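Local structure of glutathione s-transferase III (Zea mays, 1AW9) at residues V145-L150 with A185-V190; A93-W98 with Y155-E160. The protein probably conjugates reduced glutathione to a wide range of hydrophobic electrophiles, and so takes part in detoxifying certain herbicides. One frame throughout, in Å; residues are numbered along the deposited sequence.

Interaction 1: residues V145-L150 with A185-V190; sequences VYEAHL and AARPHV. With CD (cadmium ion), chain B.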
loop_
_atom_site.group_PDB
_atom_site.type_symbol
_atom_site.label_atom_id
_atom_site.label_comp_id
_atom_site.label_asym_id
_atom_site.label_seq_id
_atom_site.Cartn_x
_atom_site.Cartn_y
_atom_site.Cartn_z
ATOM N N VAL A 145 13.602 -23.355 3.302
ATOM C CA VAL A 145 15.014 -23.395 2.953
ATOM C C VAL A 145 15.857 -23.697 4.202
ATOM O O VAL A 145 16.869 -24.374 4.111
ATOM C CB VAL A 145 15.493 -22.109 2.239
ATOM C CG1 VAL A 145 17.010 -22.183 2.006
ATOM C CG2 VAL A 145 14.735 -21.931 0.894
ATOM N N TYR A 146 15.445 -23.193 5.361
ATOM C CA TYR A 146 16.136 -23.464 6.611
ATOM C C TYR A 146 15.967 -24.960 6.898
ATOM O O TYR A 146 16.880 -25.627 7.353
ATOM C CB TYR A 146 15.498 -22.678 7.777
ATOM C CG TYR A 146 16.000 -21.267 7.984
ATOM C CD1 TYR A 146 15.904 -20.309 6.972
ATOM C CD2 TYR A 146 16.538 -20.869 9.211
ATOM C CE1 TYR A 146 16.326 -18.986 7.176
ATOM C CE2 TYR A 146 16.972 -19.556 9.418
ATOM C CZ TYR A 146 16.859 -18.625 8.392
ATOM O OH TYR A 146 17.368 -17.371 8.575
ATOM N N GLU A 147 14.774 -25.473 6.667
ATOM C CA GLU A 147 14.471 -26.867 6.924
ATOM C C GLU A 147 15.381 -27.811 6.137
ATOM O O GLU A 147 15.942 -28.753 6.690
ATOM C CB GLU A 147 13.002 -27.119 6.601
ATOM C CG GLU A 147 12.625 -28.552 6.562
ATOM C CD GLU A 147 12.591 -29.227 7.919
ATOM O OE1 GLU A 147 12.761 -28.585 8.971
ATOM O OE2 GLU A 147 12.354 -30.438 7.939
ATOM N N ALA A 148 15.522 -27.568 4.844
ATOM C CA ALA A 148 16.375 -28.401 4.025
ATOM C C ALA A 148 17.840 -28.251 4.462
ATOM O O ALA A 148 18.594 -29.221 4.506
ATOM C CB ALA A 148 16.217 -28.024 2.603
ATOM N N HIS A 149 18.235 -27.041 4.830
ATOM C CA HIS A 149 19.601 -26.805 5.271
ATOM C C HIS A 149 19.896 -27.473 6.608
ATOM O O HIS A 149 20.978 -28.003 6.826
ATOM C CB HIS A 149 19.838 -25.304 5.408
ATOM C CG HIS A 149 21.182 -24.936 5.968
ATOM N ND1 HIS A 149 22.349 -25.014 5.236
ATOM C CD2 HIS A 149 21.533 -24.440 7.179
ATOM C CE1 HIS A 149 23.360 -24.579 5.971
ATOM N NE2 HIS A 149 22.888 -24.226 7.152
ATOM N N LEU A 150 18.974 -27.322 7.542
ATOM C CA LEU A 150 19.122 -27.869 8.874
ATOM C C LEU A 150 18.976 -29.393 8.915
ATOM O O LEU A 150 19.312 -30.034 9.920
ATOM C CB LEU A 150 18.182 -27.151 9.865
ATOM C CG LEU A 150 18.599 -25.701 10.197
ATOM C CD1 LEU A 150 17.479 -24.960 10.860
ATOM C CD2 LEU A 150 19.870 -25.664 11.095
ATOM N N ALA A 185 7.070 -24.851 14.302
ATOM C CA ALA A 185 6.714 -26.175 14.761
ATOM C C ALA A 185 6.509 -27.204 13.652
ATOM O O ALA A 185 6.940 -28.344 13.757
ATOM C CB ALA A 185 5.482 -26.098 15.656
ATOM N N ALA A 186 5.924 -26.775 12.555
ATOM C CA ALA A 186 5.622 -27.669 11.473
ATOM C C ALA A 186 6.816 -28.100 10.674
ATOM O O ALA A 186 6.690 -28.880 9.734
ATOM C CB ALA A 186 4.619 -27.011 10.569
ATOM N N ARG A 187 7.974 -27.554 10.972
ATOM C CA ARG A 187 9.150 -27.935 10.214
ATOM C C ARG A 187 10.051 -28.620 11.215
ATOM O O ARG A 187 10.629 -27.991 12.084
ATOM C CB ARG A 187 9.785 -26.696 9.575
ATOM C CG ARG A 187 9.039 -26.230 8.341
ATOM C CD ARG A 187 9.234 -24.757 8.029
ATOM N NE ARG A 187 8.485 -24.403 6.820
ATOM C CZ ARG A 187 7.201 -24.035 6.799
ATOM N NH1 ARG A 187 6.486 -23.925 7.922
ATOM N NH2 ARG A 187 6.579 -23.939 5.634
ATOM N N PRO A 188 10.175 -29.944 11.103
ATOM C CA PRO A 188 10.973 -30.823 11.962
ATOM C C PRO A 188 12.332 -30.346 12.382
ATOM O O PRO A 188 12.626 -30.316 13.559
ATOM C CB PRO A 188 11.054 -32.121 11.149
ATOM C CG PRO A 188 9.739 -32.141 10.466
ATOM C CD PRO A 188 9.612 -30.707 9.972
ATOM N N HIS A 189 13.189 -30.028 11.441
ATOM C CA HIS A 189 14.524 -29.583 11.826
ATOM C C HIS A 189 14.581 -28.183 12.333
ATOM O O HIS A 189 15.442 -27.861 13.165
ATOM C CB HIS A 189 15.470 -29.692 10.682
ATOM C CG HIS A 189 15.382 -31.002 10.029
ATOM N ND1 HIS A 189 16.134 -32.073 10.448
ATOM C CD2 HIS A 189 14.549 -31.459 9.078
ATOM C CE1 HIS A 189 15.756 -33.142 9.773
ATOM N NE2 HIS A 189 14.796 -32.799 8.936
ATOM N N VAL A 190 13.713 -27.319 11.807
ATOM C CA VAL A 190 13.687 -25.952 12.289
ATOM C C VAL A 190 13.300 -26.057 13.754
ATOM O O VAL A 190 14.016 -25.542 14.609
ATOM C CB VAL A 190 12.707 -25.074 11.501
ATOM C CG1 VAL A 190 12.715 -23.635 12.054
ATOM C CG2 VAL A 190 13.132 -25.061 10.035
HETATM CD CD CD B . 22.942 -25.225 2.961
HETATM O O HOH W 1 21.758 -26.306 2.105
#
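A first torsion of 168° sends the E147 side chain away from its own amide nitrogen, and a bend at chi2 (72°) then carries the carboxylate from helix 129-152 to the first turn of helix 188-199, where the amides of H189 and V190 point. This is a worked example of a helix start being met by an acid from a neighbouring helix, here within the all-helical C-terminal domain of a glutathione transferase. A single oxygen does the gripping. E147 OE1 takes H189 N at 2.9 Å on its syn lone pair and accepts V190 N at 3.2 Å nearly in line with its own C-O bond. The V190 bond is the straighter of the two (N-H...O 149°). The negative charge sits where the helix dipole would probably favour it, and the two bonds anchor OE1 and probably restrict the turning of the carboxylate. R187, at the N-cap position, sets its CB beside the acid, 3.6 Å from E147 OE1; its guanidinium turns away to D144 and the carbonyl of L183. Apolar contacts flank the polar grip. L150 CB rests 3.8 Å from H189 CB, while Y146 sends its hydroxyl off to H168. H149, facing away from this contact, binds a cadmium ion through ND1 at 2.4 Å. On the apolar side, V190 CG2 lies 4.0 Å from Y146 CB.

Interaction 2: residues A93-W98 with Y155-E160; sequences AKLEVW and YLAGDE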
loop_
_atom_site.group_PDB
_atom_site.type_symbol
_atom_site.label_atom_id
_atom_site.label_comp_id
_atom_site.label_asym_id
_atom_site.label_seq_id
_atom_site.Cartn_x
_atom_site.Cartn_y
_atom_site.Cartn_z
ATOM N N ALA A 93 32.272 -19.725 5.035
ATOM C CA ALA A 93 31.372 -19.449 3.930
ATOM C C ALA A 93 29.942 -19.548 4.429
ATOM O O ALA A 93 29.129 -18.695 4.106
ATOM C CB ALA A 93 31.602 -20.430 2.798
ATOM N N LYS A 94 29.633 -20.581 5.216
ATOM C CA LYS A 94 28.291 -20.747 5.754
ATOM C C LYS A 94 27.978 -19.711 6.818
ATOM O O LYS A 94 26.858 -19.184 6.896
ATOM C CB LYS A 94 28.112 -22.127 6.360
ATOM C CG LYS A 94 28.026 -23.234 5.355
ATOM C CD LYS A 94 27.745 -24.573 6.035
ATOM C CE LYS A 94 27.614 -25.682 5.020
ATOM N NZ LYS A 94 27.567 -26.976 5.748
ATOM N N LEU A 95 28.949 -19.434 7.673
ATOM C CA LEU A 95 28.713 -18.469 8.712
ATOM C C LEU A 95 28.328 -17.078 8.159
ATOM O O LEU A 95 27.396 -16.464 8.661
ATOM C CB LEU A 95 29.916 -18.356 9.614
ATOM C CG LEU A 95 29.643 -17.384 10.763
ATOM C CD1 LEU A 95 28.506 -17.877 11.656
ATOM C CD2 LEU A 95 30.897 -17.211 11.555
ATOM N N GLU A 96 29.037 -16.589 7.137
ATOM C CA GLU A 96 28.758 -15.275 6.553
ATOM C C GLU A 96 27.426 -15.262 5.772
ATOM O O GLU A 96 26.668 -14.286 5.834
ATOM C CB GLU A 96 29.907 -14.819 5.652
ATOM C CG GLU A 96 31.265 -14.740 6.329
ATOM C CD GLU A 96 31.377 -13.667 7.396
ATOM O OE1 GLU A 96 30.439 -12.860 7.600
ATOM O OE2 GLU A 96 32.434 -13.649 8.044
ATOM N N VAL A 97 27.149 -16.347 5.047
ATOM C CA VAL A 97 25.922 -16.473 4.293
ATOM C C VAL A 97 24.701 -16.471 5.211
ATOM O O VAL A 97 23.806 -15.687 5.002
ATOM C CB VAL A 97 25.959 -17.722 3.425
ATOM C CG1 VAL A 97 24.610 -17.987 2.840
ATOM C CG2 VAL A 97 26.968 -17.520 2.296
ATOM N N TRP A 98 24.702 -17.259 6.283
ATOM C CA TRP A 98 23.553 -17.310 7.175
ATOM C C TRP A 98 23.334 -16.109 8.068
ATOM O O TRP A 98 22.242 -15.976 8.652
ATOM C CB TRP A 98 23.501 -18.615 7.985
ATOM C CG TRP A 98 23.187 -19.721 7.076
ATOM C CD1 TRP A 98 24.084 -20.427 6.331
ATOM C CD2 TRP A 98 21.896 -20.085 6.596
ATOM N NE1 TRP A 98 23.437 -21.165 5.385
ATOM C CE2 TRP A 98 22.085 -20.986 5.529
ATOM C CE3 TRP A 98 20.593 -19.721 6.947
ATOM C CZ2 TRP A 98 21.015 -21.545 4.799
ATOM C CZ3 TRP A 98 19.524 -20.272 6.219
ATOM C CH2 TRP A 98 19.748 -21.174 5.160
ATOM N N TYR A 155 23.662 -26.918 13.046
ATOM C CA TYR A 155 23.367 -25.509 13.217
ATOM C C TYR A 155 23.591 -24.879 11.877
ATOM O O TYR A 155 24.095 -25.529 10.962
ATOM C CB TYR A 155 24.273 -24.876 14.257
ATOM C CG TYR A 155 23.954 -25.342 15.644
ATOM C CD1 TYR A 155 22.982 -24.709 16.416
ATOM C CD2 TYR A 155 24.607 -26.439 16.175
ATOM C CE1 TYR A 155 22.665 -25.166 17.691
ATOM C CE2 TYR A 155 24.305 -26.909 17.435
ATOM C CZ TYR A 155 23.341 -26.279 18.189
ATOM O OH TYR A 155 23.067 -26.796 19.436
ATOM N N LEU A 156 23.230 -23.602 11.764
ATOM C CA LEU A 156 23.357 -22.841 10.509
ATOM C C LEU A 156 24.721 -22.946 9.840
ATOM O O LEU A 156 24.800 -23.299 8.665
ATOM C CB LEU A 156 22.921 -21.347 10.684
ATOM C CG LEU A 156 21.427 -21.159 11.026
ATOM C CD1 LEU A 156 21.049 -19.722 11.093
ATOM C CD2 LEU A 156 20.525 -21.918 10.032
ATOM N N ALA A 157 25.788 -22.672 10.587
ATOM C CA ALA A 157 27.139 -22.706 10.031
ATOM C C ALA A 157 27.858 -24.069 10.110
ATOM O O ALA A 157 29.010 -24.188 9.677
ATOM C CB ALA A 157 27.975 -21.619 10.688
ATOM N N GLY A 158 27.201 -25.068 10.695
ATOM C CA GLY A 158 27.821 -26.369 10.817
ATOM C C GLY A 158 27.480 -27.110 12.091
ATOM O O GLY A 158 26.355 -27.062 12.569
ATOM N N ASP A 159 28.474 -27.788 12.645
ATOM C CA ASP A 159 28.316 -28.586 13.842
ATOM C C ASP A 159 28.108 -27.805 15.108
ATOM O O ASP A 159 27.537 -28.312 16.077
ATOM C CB ASP A 159 29.556 -29.461 14.047
ATOM C CG ASP A 159 29.735 -30.506 12.960
ATOM O OD1 ASP A 159 28.831 -31.352 12.804
ATOM O OD2 ASP A 159 30.785 -30.495 12.274
ATOM N N GLU A 160 28.610 -26.583 15.132
ATOM C CA GLU A 160 28.515 -25.775 16.337
ATOM C C GLU A 160 27.639 -24.558 16.244
ATOM O O GLU A 160 27.404 -24.027 15.161
ATOM C CB GLU A 160 29.908 -25.351 16.795
ATOM C CG GLU A 160 30.840 -24.941 15.659
ATOM C CD GLU A 160 31.917 -25.981 15.385
ATOM O OE1 GLU A 160 32.274 -26.731 16.334
ATOM O OE2 GLU A 160 32.399 -26.047 14.224
#
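W98 and L156 form the dense end of this contact, with the leucine side chain running across the indole at about a right angle. One methyl, L156 CD2, lies over a ring face near its rim, 3.8 Å from W98 CE3, and L156 CB meets W98 CB at 3.9 Å. The indole is placed for this by CG standing anti to the carbonyl carbon (chi1 -70°), which swings the ring off helix 92-122 toward the loop. H149 stacks on the same face of the indole, and Y146 meets the ring edge-to-face. Trimming W98 to an alanine would probably leave the L156 methyl and the H149 ring without the surface they share, opening a gap between helix and loop. One helical turn earlier, a small residue permits the closest backbone approach: A157 CB sits 3.8 Å from L95 CA and 3.9 Å from L95 CD1. Packing slackens at K94, the partly exposed margin. Its extended chain passes alongside the loop, CB 3.8 Å from A157 CA and CD 3.9 Å from A157 O, and its ammonium group ends on N153. The loop makes its own shape: residues Y155 to G158 form a type I beta turn, with G158 N bonded to Y155 O at 3.2 Å. Between the two segments the contacts are van der Waals in kind. From the turn, L156 N donates to D165 OD2. That aspartate, three residues after T162, fits the T-x-x-D sequence at the start of the buried helix, characteristic of the C-terminal domain of glutathione transferases.

In the fold
Interactions 1 and 2 lie about 15 Å apart, centre to centre, on the same side of the chain's centre. Their segments alternate along the sequence, 93-98, 145-150, 155-160 and 185-190, so the two contacts interlock along the chain. Helix 129-152 and the loop after it tie them together: the helix gives its last turns to interaction 1, and the loop then folds back onto helix 92-122. A probable hydrogen bond from H149 NE2 to L156 O, 2.6 Å, joins them directly. Both lie away from the likely glutathione site and illustrate how one helix and the loop after it join helices far apart in sequence, 92-122 and 188-199, within the C-terminal bundle.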